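Local coordinates for protein Bpsl1147 (Burkholderia pseudomallei, PDB 5A4N) that probably binds DNA, as a two-chain member of the PC4 (transcriptional coactivator p15) family, at residues A17-R22 with V36-V41. Residues are numbered along the deposited sequence; the frame is centred on the assembly and turned at random.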
loop_
_atom_site.group_PDB
_atom_site.type_symbol
_atom_site.label_atom_id
_atom_site.label_comp_id
_atom_site.label_asym_id
_atom_site.label_seq_id
_atom_site.Cartn_x
_atom_site.Cartn_y
_atom_site.Cartn_z
ATOM N N ALA A 17 -0.572 15.815 10.017
ATOM C CA ALA A 17 0.610 16.583 10.380
ATOM C C ALA A 17 1.784 15.681 10.699
ATOM O O ALA A 17 2.935 16.035 10.449
ATOM C CB ALA A 17 0.298 17.484 11.580
ATOM N N THR A 18 1.497 14.497 11.232
ATOM C CA THR A 18 2.547 13.602 11.684
ATOM C C THR A 18 2.772 12.396 10.769
ATOM O O THR A 18 3.666 11.645 11.016
ATOM C CB THR A 18 2.233 13.079 13.093
ATOM O OG1 THR A 18 0.953 12.458 13.099
ATOM C CG2 THR A 18 2.223 14.219 14.095
ATOM N N GLN A 19 1.964 12.203 9.732
ATOM C CA GLN A 19 2.017 10.965 8.954
ATOM C C GLN A 19 1.871 11.191 7.457
ATOM O O GLN A 19 1.125 12.068 7.023
ATOM C CB GLN A 19 0.910 10.006 9.379
ATOM C CG GLN A 19 0.915 9.590 10.839
ATOM C CD GLN A 19 -0.022 8.416 11.074
ATOM O OE1 GLN A 19 -1.053 8.274 10.423
ATOM N NE2 GLN A 19 0.344 7.557 11.990
ATOM N N ARG A 20 2.580 10.380 6.676
ATOM C CA ARG A 20 2.476 10.422 5.213
ATOM C C ARG A 20 2.537 9.033 4.639
ATOM O O ARG A 20 3.140 8.128 5.227
ATOM C CB ARG A 20 3.642 11.176 4.606
ATOM C CG ARG A 20 3.818 12.548 5.138
ATOM C CD ARG A 20 5.079 13.104 4.580
ATOM N NE ARG A 20 5.032 14.545 4.610
ATOM C CZ ARG A 20 6.112 15.308 4.508
ATOM N NH1 ARG A 20 7.326 14.766 4.360
ATOM N NH2 ARG A 20 5.980 16.626 4.555
ATOM N N ILE A 21 1.963 8.868 3.456
ATOM C CA ILE A 21 2.201 7.676 2.695
ATOM C C ILE A 21 3.214 8.052 1.661
ATOM O O ILE A 21 2.977 8.938 0.860
ATOM C CB ILE A 21 0.929 7.182 2.032
ATOM C CG1 ILE A 21 -0.070 6.858 3.125
ATOM C CG2 ILE A 21 1.208 5.931 1.215
ATOM C CD1 ILE A 21 -1.495 6.932 2.628
ATOM N N ARG A 22 4.354 7.388 1.689
ATOM C CA ARG A 22 5.410 7.629 0.747
ATOM C C ARG A 22 5.450 6.512 -0.291
ATOM O O ARG A 22 5.468 5.328 0.061
ATOM C CB ARG A 22 6.716 7.683 1.515
ATOM C CG ARG A 22 7.959 7.956 0.678
ATOM C CD ARG A 22 9.055 8.551 1.576
ATOM N NE ARG A 22 8.684 9.872 2.127
ATOM C CZ ARG A 22 9.340 10.502 3.115
ATOM N NH1 ARG A 22 10.406 9.925 3.679
ATOM N NH2 ARG A 22 8.937 11.698 3.546
ATOM N N VAL A 36 5.397 1.303 -1.108
ATOM C CA VAL A 36 4.333 2.161 -0.636
ATOM C C VAL A 36 4.311 2.046 0.892
ATOM O O VAL A 36 4.060 0.991 1.408
ATOM C CB VAL A 36 3.004 1.694 -1.205
ATOM C CG1 VAL A 36 1.918 2.655 -0.787
ATOM C CG2 VAL A 36 3.105 1.590 -2.724
ATOM N N ARG A 37 4.586 3.113 1.612
ATOM C CA ARG A 37 4.881 2.973 3.033
ATOM C C ARG A 37 4.392 4.137 3.870
ATOM O O ARG A 37 4.475 5.296 3.469
ATOM C CB ARG A 37 6.395 2.809 3.201
ATOM C CG ARG A 37 6.884 2.314 4.564
ATOM C CD ARG A 37 8.364 1.938 4.489
ATOM N NE ARG A 37 8.485 0.843 3.546
ATOM C CZ ARG A 37 8.291 -0.440 3.826
ATOM N NH1 ARG A 37 8.068 -0.857 5.061
ATOM N NH2 ARG A 37 8.388 -1.326 2.868
ATOM N N LEU A 38 3.879 3.816 5.052
ATOM C CA LEU A 38 3.613 4.821 6.080
ATOM C C LEU A 38 4.915 5.368 6.706
ATOM O O LEU A 38 5.768 4.605 7.196
ATOM C CB LEU A 38 2.711 4.213 7.141
ATOM C CG LEU A 38 2.258 5.106 8.294
ATOM C CD1 LEU A 38 1.299 6.176 7.794
ATOM C CD2 LEU A 38 1.609 4.233 9.360
ATOM N N VAL A 39 5.084 6.679 6.661
ATOM C CA VAL A 39 6.199 7.343 7.307
ATOM C C VAL A 39 5.646 8.319 8.354
ATOM O O VAL A 39 4.627 8.974 8.124
ATOM C CB VAL A 39 7.145 8.017 6.288
ATOM C CG1 VAL A 39 7.488 7.048 5.150
ATOM C CG2 VAL A 39 6.574 9.297 5.743
ATOM N N VAL A 40 6.265 8.370 9.532
ATOM C CA VAL A 40 5.697 9.096 10.658
ATOM C C VAL A 40 6.785 9.917 11.357
ATOM O O VAL A 40 7.946 9.521 11.378
ATOM C CB VAL A 40 5.023 8.130 11.652
ATOM C CG1 VAL A 40 4.011 7.242 10.944
ATOM C CG2 VAL A 40 6.036 7.253 12.336
ATOM N N VAL A 41 6.430 11.053 11.931
ATOM C CA VAL A 41 7.464 11.905 12.515
ATOM C C VAL A 41 7.841 11.259 13.818
ATOM O O VAL A 41 6.945 10.848 14.546
ATOM C CB VAL A 41 7.032 13.371 12.754
ATOM C CG1 VAL A 41 6.346 13.953 11.531
ATOM C CG2 VAL A 41 6.158 13.532 14.005
#
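Arg20 and Val39 face each other as a hydrogen-bonded pair: Val39 N reaches Arg20 O at 2.8 Å, almost straight at the hydrogen (176°), and Arg20 N returns a bond to Val39 O. Arg22 and Arg37 repeat this double link, and Val41 N gives one more bond to Thr18 O (3.0 Å) where the pairing begins. In the non-hydrogen-bonded pairs Gln19–Val40 and Ile21–Leu38, CA-H groups lean on carbonyls of neighbouring residues, as Ile21 CA does on Arg37 O (3.4 Å), beside the N-H bond that oxygen already accepts. Strands 19-28 and 31-41 thus form an antiparallel beta hairpin, the middle pair of the four-stranded meander characteristic of the PC4 fold.

On the opposite face, Val39 lies between Arg20 CB, 3.7 Å from Val39 CG2, and the chain of Arg22. A bend at chi3 (-64°) lays the Arg22 guanidinium under Val39 CG2. Arginine suits this place because its aliphatic part packs on the valine, Arg22 CB on Val39 CG1 (3.8 Å), while its charged end reaches Asp12. The Arg20 and Arg22 guanidiniums meet edge to edge, a closeness probably eased by Asp12, which salt-bridges both; Arg20 NE also bonds Gln14.

Across the sheet, Gln19 runs alongside Val40, with Gln19 NE2 3.8 Å from Val40 CG1; its methylenes cover the valine while its amide suits a partly exposed face. Branched Ile21 sets CG2 against Val36 CG1 (3.9 Å), and these two also pack on Ser55 and Leu68, respectively, of the second subunit.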